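Glutaredoxin related protein (Sulfolobus solfataricus, PDB 4MNN) probably acts as an atypical protein disulfide oxidoreductase of the glutaredoxin family, exchanging thiols and disulfides through a CxxC motif on a thioredoxin fold. Local coordinates at residues V103-C114 and Y148-F158. Residues are numbered along the deposited sequence; the frame is centred on the assembly and turned at random.
Sequences VKLFVTPDCTKC and YRVLSVPKIIF
With CG of Phe-106 anti to its own carbonyl carbon (chi1 -69°), the ring reaches Val-150, whose CG2 lies over one face, 4.0 Å from the ring centroid, in a CH-pi contact. The carbonyl O of Lys-155 sits at the ring edge, while CE2 leans on Ile-157 CG1 and CZ meets Tyr-148 CD1 at 3.6 Å. Were Phe-106 an alanine, Val-150 and Tyr-148 would probably lose their shared partner and a gap would be likely to open. Between the two strands, four backbone hydrogen bonds pair Lys-104 with Ile-157 and Phe-106 with Lys-155, antiparallel.

Where strand 101-107 ends and strand 155-158 begins, the loop is a worked example of the thioredoxin-fold cis-proline, set beside the Cys-111 to Cys-114 disulfide, probably the redox site. The peptide bond before Pro-154 is cis, and the proline CD lies 3.6 Å from Cys-111 SG, whose disulfide mate Cys-114 SG packs 3.8 Å from Val-153 CB.

On the Phe-106 face, Lys-104 and Tyr-148 both turn their polar ends to Asp-160, the lysine through a salt bridge. Helix 142-147 also covers this face, whereas Leu-105, Pro-154 and Ile-156 rest on helix 114-127; strand 101-107 runs between strand 131-137 and strand 155-158, one of the two outermost strands of the sheet.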
loop_
_atom_site.group_PDB
_atom_site.type_symbol
_atom_site.label_atom_id
_atom_site.label_comp_id
_atom_site.label_asym_id
_atom_site.label_seq_id
_atom_site.Cartn_x
_atom_site.Cartn_y
_atom_site.Cartn_z
ATOM N N VAL A 103 -9.179 4.347 6.202
ATOM C CA VAL A 103 -8.340 3.465 6.998
ATOM C C VAL A 103 -6.923 3.946 6.681
ATOM O O VAL A 103 -6.491 3.890 5.524
ATOM C CB VAL A 103 -8.471 1.962 6.583
ATOM C CG1 VAL A 103 -7.512 1.085 7.453
ATOM C CG2 VAL A 103 -9.913 1.502 6.765
ATOM N N LYS A 104 -6.214 4.465 7.683
ATOM C CA LYS A 104 -4.841 4.911 7.493
ATOM C C LYS A 104 -3.912 4.096 8.349
ATOM O O LYS A 104 -4.110 3.974 9.562
ATOM C CB LYS A 104 -4.666 6.380 7.870
ATOM C CG LYS A 104 -5.501 7.275 6.969
ATOM C CD LYS A 104 -5.442 8.738 7.379
ATOM C CE LYS A 104 -6.264 9.537 6.339
ATOM N NZ LYS A 104 -6.051 10.975 6.461
ATOM N N LEU A 105 -2.882 3.568 7.712
ATOM C CA LEU A 105 -1.884 2.768 8.411
ATOM C C LEU A 105 -0.568 3.534 8.411
ATOM O O LEU A 105 -0.107 3.942 7.355
ATOM C CB LEU A 105 -1.669 1.427 7.686
ATOM C CG LEU A 105 -0.463 0.636 8.230
ATOM C CD1 LEU A 105 -0.740 0.213 9.669
ATOM C CD2 LEU A 105 -0.178 -0.629 7.366
ATOM N N PHE A 106 0.003 3.762 9.588
ATOM C CA PHE A 106 1.301 4.397 9.701
ATOM C C PHE A 106 2.343 3.323 9.943
ATOM O O PHE A 106 2.156 2.451 10.787
ATOM C CB PHE A 106 1.301 5.405 10.853
ATOM C CG PHE A 106 0.419 6.611 10.559
ATOM C CD1 PHE A 106 0.964 7.758 10.003
ATOM C CD2 PHE A 106 -0.961 6.529 10.709
ATOM C CE1 PHE A 106 0.154 8.805 9.594
ATOM C CE2 PHE A 106 -1.796 7.571 10.301
ATOM C CZ PHE A 106 -1.225 8.711 9.742
ATOM N N VAL A 107 3.445 3.413 9.202
ATOM C CA VAL A 107 4.553 2.480 9.340
ATOM C C VAL A 107 5.879 3.242 9.270
ATOM O O VAL A 107 5.904 4.456 9.046
ATOM C CB VAL A 107 4.587 1.453 8.141
ATOM C CG1 VAL A 107 3.254 0.699 8.022
ATOM C CG2 VAL A 107 4.894 2.199 6.805
ATOM N N THR A 108 6.971 2.513 9.506
ATOM C CA THR A 108 8.334 3.018 9.298
ATOM C C THR A 108 9.118 1.788 8.834
ATOM O O THR A 108 8.659 0.663 9.012
ATOM C CB THR A 108 9.005 3.594 10.577
ATOM O OG1 THR A 108 9.211 2.540 11.541
ATOM C CG2 THR A 108 8.118 4.669 11.171
ATOM N N PRO A 109 10.286 1.984 8.192
ATOM C CA PRO A 109 11.114 0.869 7.713
ATOM C C PRO A 109 11.577 -0.023 8.869
ATOM O O PRO A 109 11.503 -1.249 8.783
ATOM C CB PRO A 109 12.286 1.577 7.033
ATOM C CG PRO A 109 11.634 2.770 6.431
ATOM C CD PRO A 109 10.720 3.254 7.580
ATOM N N ASP A 110 12.039 0.594 9.960
ATOM C CA ASP A 110 12.506 -0.173 11.119
ATOM C C ASP A 110 11.283 -0.591 11.906
ATOM O O ASP A 110 11.012 -0.059 12.991
ATOM C CB ASP A 110 13.410 0.693 12.005
ATOM C CG ASP A 110 14.068 -0.099 13.135
ATOM O OD1 ASP A 110 14.602 0.549 14.058
ATOM O OD2 ASP A 110 14.061 -1.362 13.109
ATOM N N CYS A 111 10.529 -1.546 11.363
ATOM C CA CYS A 111 9.322 -1.969 12.044
ATOM C C CYS A 111 8.986 -3.412 11.712
ATOM O O CYS A 111 8.648 -3.732 10.578
ATOM C CB CYS A 111 8.164 -1.037 11.647
ATOM S SG CYS A 111 6.546 -1.490 12.335
ATOM N N THR A 112 9.063 -4.269 12.722
ATOM C CA THR A 112 8.799 -5.679 12.522
ATOM C C THR A 112 7.369 -6.023 12.200
ATOM O O THR A 112 7.128 -6.801 11.289
ATOM C CB THR A 112 9.244 -6.506 13.756
ATOM O OG1 THR A 112 10.662 -6.395 13.901
ATOM C CG2 THR A 112 8.873 -7.973 13.584
ATOM N N LYS A 113 6.407 -5.447 12.921
ATOM C CA LYS A 113 5.036 -5.806 12.640
ATOM C C LYS A 113 4.374 -5.026 11.529
ATOM O O LYS A 113 3.271 -5.355 11.150
ATOM C CB LYS A 113 4.155 -5.707 13.904
ATOM C CG LYS A 113 4.415 -6.768 14.953
ATOM C CD LYS A 113 3.443 -6.674 16.112
ATOM C CE LYS A 113 3.559 -5.335 16.839
ATOM N NZ LYS A 113 4.925 -5.043 17.387
ATOM N N CYS A 114 5.033 -4.025 10.970
ATOM C CA CYS A 114 4.359 -3.237 9.942
ATOM C C CYS A 114 4.048 -3.991 8.654
ATOM O O CYS A 114 2.961 -3.870 8.134
ATOM C CB CYS A 114 5.156 -1.973 9.613
ATOM S SG CYS A 114 5.197 -0.714 10.957
ATOM N N TYR A 148 -2.096 12.592 13.791
ATOM C CA TYR A 148 -2.812 11.464 14.376
ATOM C C TYR A 148 -2.169 10.926 15.652
ATOM O O TYR A 148 -2.550 9.855 16.162
ATOM C CB TYR A 148 -3.018 10.363 13.310
ATOM C CG TYR A 148 -3.907 10.843 12.179
ATOM C CD1 TYR A 148 -3.352 11.283 10.978
ATOM C CD2 TYR A 148 -5.289 10.958 12.347
ATOM C CE1 TYR A 148 -4.143 11.826 9.973
ATOM C CE2 TYR A 148 -6.102 11.507 11.334
ATOM C CZ TYR A 148 -5.511 11.934 10.155
ATOM O OH TYR A 148 -6.268 12.474 9.119
ATOM N N ARG A 149 -1.217 11.689 16.198
ATOM C CA ARG A 149 -0.577 11.340 17.468
ATOM C C ARG A 149 0.076 9.963 17.507
ATOM O O ARG A 149 0.047 9.239 18.513
ATOM C CB ARG A 149 -1.611 11.470 18.603
ATOM C CG ARG A 149 -2.234 12.877 18.729
ATOM C CD ARG A 149 -3.086 12.922 20.012
ATOM N NE ARG A 149 -3.517 14.247 20.449
ATOM C CZ ARG A 149 -3.924 15.238 19.657
ATOM N NH1 ARG A 149 -3.956 15.089 18.331
ATOM N NH2 ARG A 149 -4.331 16.385 20.200
ATOM N N VAL A 150 0.708 9.631 16.401
ATOM C CA VAL A 150 1.392 8.357 16.253
ATOM C C VAL A 150 2.798 8.409 16.859
ATOM O O VAL A 150 3.555 9.349 16.608
ATOM C CB VAL A 150 1.468 7.993 14.734
ATOM C CG1 VAL A 150 2.250 6.637 14.509
ATOM C CG2 VAL A 150 0.019 7.924 14.159
ATOM N N LEU A 151 3.109 7.434 17.709
ATOM C CA LEU A 151 4.452 7.294 18.272
ATOM C C LEU A 151 4.925 5.929 17.712
ATOM O O LEU A 151 5.624 5.857 16.674
ATOM C CB LEU A 151 4.439 7.319 19.823
ATOM C CG LEU A 151 4.197 8.697 20.452
ATOM C CD1 LEU A 151 4.110 8.565 21.969
ATOM C CD2 LEU A 151 5.349 9.639 20.061
ATOM N N SER A 152 4.495 4.840 18.323
ATOM C CA SER A 152 4.919 3.536 17.810
ATOM C C SER A 152 4.100 3.120 16.564
ATOM O O SER A 152 2.949 3.584 16.323
ATOM C CB SER A 152 4.800 2.468 18.899
ATOM O OG SER A 152 3.441 2.147 19.196
ATOM N N VAL A 153 4.705 2.243 15.773
ATOM C CA VAL A 153 4.041 1.708 14.573
ATOM C C VAL A 153 4.155 0.177 14.663
ATOM O O VAL A 153 4.983 -0.334 15.425
ATOM C CB VAL A 153 4.714 2.242 13.286
ATOM C CG1 VAL A 153 4.418 3.741 13.110
ATOM C CG2 VAL A 153 6.294 2.054 13.365
ATOM N N PRO A 154 3.287 -0.571 13.954
ATOM C CA PRO A 154 2.219 -0.045 13.101
ATOM C C PRO A 154 1.103 0.571 13.936
ATOM O O PRO A 154 0.876 0.174 15.090
ATOM C CB PRO A 154 1.712 -1.290 12.362
ATOM C CG PRO A 154 1.934 -2.391 13.384
ATOM C CD PRO A 154 3.326 -2.050 13.884
ATOM N N LYS A 155 0.393 1.538 13.350
ATOM C CA LYS A 155 -0.734 2.160 14.044
ATOM C C LYS A 155 -1.813 2.420 12.977
ATOM O O LYS A 155 -1.517 3.015 11.952
ATOM C CB LYS A 155 -0.308 3.491 14.693
ATOM C CG LYS A 155 -1.471 4.148 15.495
ATOM C CD LYS A 155 -2.002 3.211 16.614
ATOM C CE LYS A 155 -3.220 3.824 17.340
ATOM N NZ LYS A 155 -3.870 2.865 18.338
ATOM N N ILE A 156 -3.042 1.950 13.210
ATOM C CA ILE A 156 -4.105 2.150 12.226
ATOM C C ILE A 156 -5.067 3.182 12.788
ATOM O O ILE A 156 -5.419 3.140 13.981
ATOM C CB ILE A 156 -4.926 0.851 11.972
ATOM C CG1 ILE A 156 -3.998 -0.311 11.568
ATOM C CG2 ILE A 156 -5.940 1.105 10.879
ATOM C CD1 ILE A 156 -4.724 -1.721 11.564
ATOM N N ILE A 157 -5.450 4.114 11.931
ATOM C CA ILE A 157 -6.405 5.170 12.279
ATOM C C ILE A 157 -7.638 4.942 11.409
ATOM O O ILE A 157 -7.538 4.847 10.190
ATOM C CB ILE A 157 -5.826 6.587 11.963
ATOM C CG1 ILE A 157 -4.522 6.803 12.733
ATOM C CG2 ILE A 157 -6.892 7.684 12.303
ATOM C CD1 ILE A 157 -4.659 6.776 14.250
ATOM N N PHE A 158 -8.797 4.803 12.040
ATOM C CA PHE A 158 -10.041 4.626 11.301
ATOM C C PHE A 158 -10.896 5.923 11.347
ATOM O O PHE A 158 -10.997 6.552 12.400
ATOM C CB PHE A 158 -10.868 3.490 11.920
ATOM C CG PHE A 158 -10.158 2.157 11.935
ATOM C CD1 PHE A 158 -9.379 1.778 13.022
ATOM C CD2 PHE A 158 -10.292 1.285 10.874
ATOM C CE1 PHE A 158 -8.742 0.535 13.056
ATOM C CE2 PHE A 158 -9.667 0.038 10.878
ATOM C CZ PHE A 158 -8.884 -0.345 11.978
#